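Local atomic coordinates of beta-hexosaminidase (Neisseria gonorrhoeae, PDB entry 6JTJ), a protein that probably cleaves terminal beta-1,4-linked N-acetylglucosamine from peptidoglycan fragments, a step of cell-wall recycling, as a family 3 glycoside hydrolase of the NagZ subfamily. Residues G305-K308 and E309-R312; G128-W131 and D132-A136; D229-S232 and L233-E237. All blocks are in the same frame, centred on the assembly; numbering follows the deposited sequence.

Contact 1: G305-K308 and E309-R312; sequences GGIK and ERAR
The guanidinium of Arg-310 lies flat over the Gly-306 to Ile-307 peptide, one turn earlier: Gly-306 C and Ile-307 N sit over one face, both offset toward the rim, while Gly-305 N is at the edge. This is the N-terminal turn of helix 307-317, with Gly-306 as N-cap. Two glycines suit the approach, since Gly-305 has phi 89°, where a CB would jam against the preceding carbonyl oxygen, and Gly-306 also has positive phi. The bend at chi3 (-84°) folds the guanidinium back over that peptide, and Arg-310 NH2 meets Ile-307 CD1 at 3.7 Å, the two side chains crossing at about a right angle. Arg-310 NH1 is also bonded to the carbonyl oxygen of Ala-304, so the loop entering the helix is held from its own first turn. Three backbone bonds start the helix: Arg-310 N to Gly-306 O, Ala-311 N to Ile-307 O and Arg-312 N to Lys-308 O. Ile-307 and small Ala-311 are the buried residues, both against Leu-334 of helix 328-335, whereas Lys-308 reaches the carbonyl oxygen of Asp-336. One turn of helix also brings Glu-309 and Arg-312 together in a side-on, two-nitrogen salt bridge: Arg-312 NE gives Glu-309 OE1 a nearly straight bond of 2.9 Å in the guanidinium plane, and Arg-312 NH2 meets Glu-309 OE2 at 2.7 Å.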
loop_
_atom_site.group_PDB
_atom_site.type_symbol
_atom_site.label_atom_id
_atom_site.label_comp_id
_atom_site.label_asym_id
_atom_site.label_seq_id
_atom_site.Cartn_x
_atom_site.Cartn_y
_atom_site.Cartn_z
ATOM N N GLY C 305 19.659 13.914 -0.811
ATOM C CA GLY C 305 20.898 13.101 -0.849
ATOM C C GLY C 305 21.415 12.982 -2.291
ATOM O O GLY C 305 22.577 12.606 -2.554
ATOM N N GLY C 306 20.508 13.275 -3.225
ATOM C CA GLY C 306 20.798 13.507 -4.637
ATOM C C GLY C 306 20.533 12.330 -5.522
ATOM O O GLY C 306 20.952 11.240 -5.200
ATOM N N ILE C 307 19.886 12.579 -6.662
ATOM C CA ILE C 307 19.498 11.504 -7.563
ATOM C C ILE C 307 20.702 10.763 -8.139
ATOM O O ILE C 307 20.688 9.527 -8.207
ATOM C CB ILE C 307 18.581 12.004 -8.688
ATOM C CG1 ILE C 307 18.028 10.826 -9.495
ATOM C CG2 ILE C 307 19.293 12.997 -9.604
ATOM C CD1 ILE C 307 17.066 9.945 -8.722
ATOM N N LYS C 308 21.758 11.502 -8.487
ATOM C CA LYS C 308 22.975 10.895 -9.018
ATOM C C LYS C 308 23.539 9.907 -8.025
ATOM O O LYS C 308 23.953 8.812 -8.402
ATOM C CB LYS C 308 24.042 11.946 -9.344
ATOM C CG LYS C 308 23.749 12.754 -10.596
ATOM C CD LYS C 308 24.808 13.833 -10.826
ATOM C CE LYS C 308 24.602 14.576 -12.138
ATOM N NZ LYS C 308 24.864 13.713 -13.337
ATOM N N GLU C 309 23.572 10.295 -6.758
ATOM C CA GLU C 309 24.116 9.424 -5.735
ATOM C C GLU C 309 23.219 8.193 -5.526
ATOM O O GLU C 309 23.724 7.085 -5.367
ATOM C CB GLU C 309 24.332 10.209 -4.429
ATOM C CG GLU C 309 24.839 9.396 -3.251
ATOM C CD GLU C 309 26.190 8.737 -3.482
ATOM O OE1 GLU C 309 26.916 9.095 -4.432
ATOM O OE2 GLU C 309 26.538 7.827 -2.687
ATOM N N ARG C 310 21.907 8.416 -5.513
ATOM C CA ARG C 310 20.921 7.345 -5.303
ATOM C C ARG C 310 21.009 6.303 -6.441
ATOM O O ARG C 310 21.072 5.094 -6.183
ATOM C CB ARG C 310 19.486 7.913 -5.089
ATOM C CG ARG C 310 19.169 7.963 -3.620
ATOM C CD ARG C 310 17.796 8.466 -3.277
ATOM N NE ARG C 310 17.682 9.925 -3.209
ATOM C CZ ARG C 310 17.045 10.748 -4.057
ATOM N NH1 ARG C 310 17.057 12.056 -3.797
ATOM N NH2 ARG C 310 16.398 10.315 -5.143
ATOM N N ALA C 311 21.133 6.789 -7.677
ATOM C CA ALA C 311 21.388 5.911 -8.825
ATOM C C ALA C 311 22.712 5.161 -8.704
ATOM O O ALA C 311 22.767 3.948 -8.932
ATOM C CB ALA C 311 21.355 6.693 -10.110
ATOM N N ARG C 312 23.767 5.867 -8.306
ATOM C CA ARG C 312 25.074 5.267 -8.169
ATOM C C ARG C 312 25.034 4.080 -7.224
ATOM O O ARG C 312 25.602 3.021 -7.527
ATOM C CB ARG C 312 26.108 6.294 -7.680
ATOM C CG ARG C 312 27.554 5.787 -7.676
ATOM C CD ARG C 312 28.529 6.780 -7.026
ATOM N NE ARG C 312 28.343 6.857 -5.580
ATOM C CZ ARG C 312 28.733 5.922 -4.709
ATOM N NH1 ARG C 312 29.358 4.820 -5.111
ATOM N NH2 ARG C 312 28.492 6.083 -3.406
#

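Contact 2: G128-W131 and D132-A136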
loop_
_atom_site.group_PDB
_atom_site.type_symbol
_atom_site.label_atom_id
_atom_site.label_comp_id
_atom_site.label_asym_id
_atom_site.label_seq_id
_atom_site.Cartn_x
_atom_site.Cartn_y
_atom_site.Cartn_z
ATOM N N GLY C 128 -5.714 -18.174 -7.069
ATOM C CA GLY C 128 -5.444 -19.033 -5.922
ATOM C C GLY C 128 -6.708 -19.588 -5.278
ATOM O O GLY C 128 -6.686 -20.659 -4.679
ATOM N N GLN C 129 -7.807 -18.860 -5.379
ATOM C CA GLN C 129 -9.083 -19.364 -4.883
ATOM C C GLN C 129 -9.605 -20.490 -5.780
ATOM O O GLN C 129 -10.193 -21.448 -5.281
ATOM C CB GLN C 129 -10.109 -18.232 -4.785
ATOM C CG GLN C 129 -9.789 -17.278 -3.666
ATOM C CD GLN C 129 -10.657 -16.032 -3.677
ATOM O OE1 GLN C 129 -11.113 -15.561 -4.724
ATOM N NE2 GLN C 129 -10.902 -15.498 -2.497
ATOM N N ILE C 130 -9.432 -20.351 -7.096
ATOM C CA ILE C 130 -9.761 -21.423 -8.031
ATOM C C ILE C 130 -8.901 -22.651 -7.718
ATOM O O ILE C 130 -9.387 -23.770 -7.734
ATOM C CB ILE C 130 -9.543 -20.998 -9.490
ATOM C CG1 ILE C 130 -10.552 -19.935 -9.881
ATOM C CG2 ILE C 130 -9.684 -22.194 -10.419
ATOM C CD1 ILE C 130 -10.296 -19.274 -11.218
ATOM N N TRP C 131 -7.635 -22.437 -7.378
ATOM C CA TRP C 131 -6.744 -23.532 -6.996
ATOM C C TRP C 131 -7.321 -24.310 -5.813
ATOM O O TRP C 131 -7.402 -25.543 -5.846
ATOM C CB TRP C 131 -5.356 -22.977 -6.648
ATOM C CG TRP C 131 -4.360 -23.930 -6.085
ATOM C CD1 TRP C 131 -4.322 -24.424 -4.835
ATOM C CD2 TRP C 131 -3.201 -24.449 -6.753
ATOM N NE1 TRP C 131 -3.233 -25.247 -4.672
ATOM C CE2 TRP C 131 -2.536 -25.284 -5.846
ATOM C CE3 TRP C 131 -2.682 -24.305 -8.042
ATOM C CZ2 TRP C 131 -1.365 -25.950 -6.162
ATOM C CZ3 TRP C 131 -1.508 -24.989 -8.363
ATOM C CH2 TRP C 131 -0.869 -25.791 -7.424
ATOM N N ASP C 132 -7.697 -23.587 -4.764
ATOM C CA ASP C 132 -8.246 -24.208 -3.569
ATOM C C ASP C 132 -9.568 -24.940 -3.838
ATOM O O ASP C 132 -9.798 -25.994 -3.287
ATOM C CB ASP C 132 -8.484 -23.168 -2.477
ATOM C CG ASP C 132 -7.203 -22.654 -1.866
ATOM O OD1 ASP C 132 -6.143 -23.286 -2.042
ATOM O OD2 ASP C 132 -7.259 -21.609 -1.204
ATOM N N LYS C 133 -10.410 -24.367 -4.684
ATOM C CA LYS C 133 -11.771 -24.848 -4.871
ATOM C C LYS C 133 -11.916 -25.883 -5.989
ATOM O O LYS C 133 -12.542 -26.913 -5.783
ATOM C CB LYS C 133 -12.693 -23.671 -5.170
ATOM C CG LYS C 133 -14.165 -24.006 -5.050
ATOM C CD LYS C 133 -15.023 -23.019 -5.815
ATOM C CE LYS C 133 -16.510 -23.395 -5.656
ATOM N NZ LYS C 133 -17.416 -22.824 -6.689
ATOM N N ASP C 134 -11.382 -25.584 -7.172
ATOM C CA ASP C 134 -11.503 -26.461 -8.333
ATOM C C ASP C 134 -10.221 -27.209 -8.674
ATOM O O ASP C 134 -10.201 -27.975 -9.623
ATOM C CB ASP C 134 -11.915 -25.656 -9.552
ATOM C CG ASP C 134 -13.213 -24.934 -9.354
ATOM O OD1 ASP C 134 -13.945 -25.276 -8.409
ATOM O OD2 ASP C 134 -13.499 -24.025 -10.149
ATOM N N GLY C 135 -9.154 -26.996 -7.914
ATOM C CA GLY C 135 -7.903 -27.722 -8.126
ATOM C C GLY C 135 -6.884 -27.053 -9.041
ATOM O O GLY C 135 -7.193 -26.122 -9.784
ATOM N N ALA C 136 -5.670 -27.580 -8.998
ATOM C CA ALA C 136 -4.514 -26.991 -9.658
ATOM C C ALA C 136 -4.683 -26.873 -11.145
ATOM O O ALA C 136 -4.296 -25.879 -11.762
ATOM C CB ALA C 136 -3.265 -27.792 -9.334
#
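From Gly-128 onward the chain forms the C-terminal part of helix 124-134, and it then bends at Gly-135 into helix 136-155. Regular i to i+4 bonds run from Asp-132 N to Gly-128 O (3.1 Å), from Lys-133 N to Gln-129 O and from Asp-134 N to Ile-130 O (2.8 Å). Toward the end this pattern gives way to weaker bonds: Ile-130 O also receives weak ones from Lys-133 N and Gly-135 N, and a further weak bond joins Gly-135 N to Trp-131 O at 3.1 Å. Gly-135 leaves helical geometry with a positive phi, where a CB would be pressed against the preceding carbonyl oxygen, so glycine fits this bend. The same residue is the N-cap of the next helix.

The turn brings Ala-136 against one face of the indole of Trp-131. Its methyl lies over the six-membered ring in a CH-pi contact, with Ala-136 CB 3.7 Å from the ring centroid, 21° off the normal, and 3.4 Å from Trp-131 CZ3. A methyl is small enough to settle on the face while its own backbone starts a helix. With CG anti to the backbone N (chi1 173°), the indole is carried out to where Ala-136 begins that helix. At the pyrrole end, Trp-131 CD1 meets Asp-132 OD1 at 3.5 Å, the ring and carboxylate planes being 75° apart. Asp-132 OD1 is hydrogen-bonded to His-183 NE2, its strongest polar partner, and the His-183 ring itself meets the indole. On the neighbouring helices, Trp-131 reaches Ala-188, Arg-191 and Leu-192 of helix 186-202, while Ile-130 packs on Ala-139 and Ala-142 of helix 136-155.

Contact 3: D229-S232 and L233-E237; sequences DGRS and LDELE
A capping box opens helix 233-238, with Ser-232 as N-cap and Glu-235 as its reciprocal partner. Ser-232 OG accepts from Glu-235 N at 3.2 Å, and Glu-235 OE2 accepts from Ser-232 N at 2.9 Å in an almost straight bond (175°); Ser-232 N approaches this oxygen on the anti side, 30° out of the carboxylate plane. A weak bond from Ser-232 OG to the same OE2 adds a little. Serine suits the cap because its short hydroxyl, set between the backbone N and the carbonyl carbon (chi1 74°), can meet an amide of the first turn; glutamate has the length to reach back. Leu-236 N to Ser-232 O adds the first helical bond.

The loop before the cap is fixed by an Asx turn and a salt bridge. Asp-229 OD1 takes both Arg-231 N and Arg-231 NE, while Arg-231 NH2 meets Asp-229 OD2 at 2.8 Å, so the carboxylate is gripped side-on in the guanidinium plane. Leu-236 CD1 rests over one face of that guanidinium, 3.8 Å from Arg-231 NH2, an apolar lid on a flat group whose charge is already paired at its edge. Arg-231 NH1 has a second salt bridge, to Asp-240. Around the capping box, Leu-236 packs against Tyr-262 of strand 261-262, and both Leu-233 and Leu-236 lie on Trp-276 of helix 274-284.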
loop_
_atom_site.group_PDB
_atom_site.type_symbol
_atom_site.label_atom_id
_atom_site.label_comp_id
_atom_site.label_asym_id
_atom_site.label_seq_id
_atom_site.Cartn_x
_atom_site.Cartn_y
_atom_site.Cartn_z
ATOM N N ASP C 229 11.722 -7.237 7.832
ATOM C CA ASP C 229 11.398 -8.668 7.868
ATOM C C ASP C 229 12.521 -9.318 8.654
ATOM O O ASP C 229 13.627 -9.440 8.167
ATOM C CB ASP C 229 11.317 -9.229 6.427
ATOM C CG ASP C 229 10.850 -10.693 6.353
ATOM O OD1 ASP C 229 11.106 -11.476 7.288
ATOM O OD2 ASP C 229 10.242 -11.082 5.317
ATOM N N GLY C 230 12.212 -9.767 9.864
ATOM C CA GLY C 230 13.221 -10.268 10.787
ATOM C C GLY C 230 13.635 -11.715 10.595
ATOM O O GLY C 230 14.401 -12.244 11.397
ATOM N N ARG C 231 13.147 -12.374 9.553
ATOM C CA ARG C 231 13.391 -13.801 9.402
ATOM C C ARG C 231 14.774 -14.109 8.878
ATOM O O ARG C 231 15.482 -13.246 8.346
ATOM C CB ARG C 231 12.349 -14.421 8.483
ATOM C CG ARG C 231 10.925 -14.322 9.014
ATOM C CD ARG C 231 9.935 -14.894 8.004
ATOM N NE ARG C 231 9.889 -14.078 6.799
ATOM C CZ ARG C 231 9.410 -14.475 5.625
ATOM N NH1 ARG C 231 8.894 -15.690 5.464
ATOM N NH2 ARG C 231 9.437 -13.639 4.601
ATOM N N SER C 232 15.151 -15.372 9.014
ATOM C CA SER C 232 16.452 -15.842 8.580
ATOM C C SER C 232 16.386 -16.203 7.113
ATOM O O SER C 232 15.316 -16.480 6.574
ATOM C CB SER C 232 16.861 -17.087 9.386
ATOM O OG SER C 232 16.120 -18.228 8.976
ATOM N N LEU C 233 17.555 -16.261 6.483
ATOM C CA LEU C 233 17.652 -16.687 5.101
ATOM C C LEU C 233 17.063 -18.074 4.874
ATOM O O LEU C 233 16.395 -18.316 3.862
ATOM C CB LEU C 233 19.111 -16.655 4.635
ATOM C CG LEU C 233 19.341 -16.985 3.159
ATOM C CD1 LEU C 233 18.544 -16.045 2.273
ATOM C CD2 LEU C 233 20.822 -16.900 2.833
ATOM N N ASP C 234 17.307 -18.993 5.806
ATOM C CA ASP C 234 16.760 -20.346 5.673
ATOM C C ASP C 234 15.236 -20.312 5.618
ATOM O O ASP C 234 14.625 -21.043 4.850
ATOM C CB ASP C 234 17.228 -21.257 6.822
ATOM C CG ASP C 234 18.683 -21.710 6.661
ATOM O OD1 ASP C 234 19.124 -21.991 5.526
ATOM O OD2 ASP C 234 19.387 -21.799 7.684
ATOM N N GLU C 235 14.628 -19.486 6.458
ATOM C CA GLU C 235 13.172 -19.366 6.454
ATOM C C GLU C 235 12.675 -18.868 5.105
ATOM O O GLU C 235 11.705 -19.395 4.570
ATOM C CB GLU C 235 12.708 -18.441 7.573
ATOM C CG GLU C 235 12.832 -19.046 8.958
ATOM C CD GLU C 235 12.463 -18.056 10.037
ATOM O OE1 GLU C 235 11.318 -18.117 10.525
ATOM O OE2 GLU C 235 13.309 -17.206 10.380
ATOM N N LEU C 236 13.390 -17.909 4.528
ATOM C CA LEU C 236 13.042 -17.418 3.199
ATOM C C LEU C 236 13.289 -18.449 2.098
ATOM O O LEU C 236 12.468 -18.573 1.179
ATOM C CB LEU C 236 13.734 -16.087 2.882
ATOM C CG LEU C 236 12.911 -14.851 3.295
ATOM C CD1 LEU C 236 13.097 -14.507 4.752
ATOM C CD2 LEU C 236 13.281 -13.639 2.450
ATOM N N GLU C 237 14.385 -19.202 2.194
ATOM C CA GLU C 237 14.666 -20.256 1.203
ATOM C C GLU C 237 13.619 -21.333 1.228
ATOM O O GLU C 237 13.227 -21.864 0.187
ATOM C CB GLU C 237 16.033 -20.897 1.440
ATOM C CG GLU C 237 17.195 -19.957 1.205
ATOM C CD GLU C 237 17.533 -19.750 -0.268
ATOM O OE1 GLU C 237 16.826 -20.286 -1.170
ATOM O OE2 GLU C 237 18.536 -19.032 -0.523
#

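How the contacts relate
Along the chain the order is contact 2, contact 3, contact 1, all within the family 3 N-terminal domain range and none touching another. Contact 2 and contact 1 lie on opposite sides of the chain's centre, 45 Å apart between centres; contact 3 is 27 Å from contact 2 and 29 Å from contact 1. Each marks a helix boundary: contact 2 the junction of helices 124-134 and 136-155, contact 3 the start of helix 233-238 and contact 1 that of helix 307-317. They are thus helix ends spread around the periphery of the TIM-barrel-like (beta/alpha) domain of NagZ enzymes. The side chain of Arg-310 is about 9 Å from that of Asp-294, the predicted nucleophile.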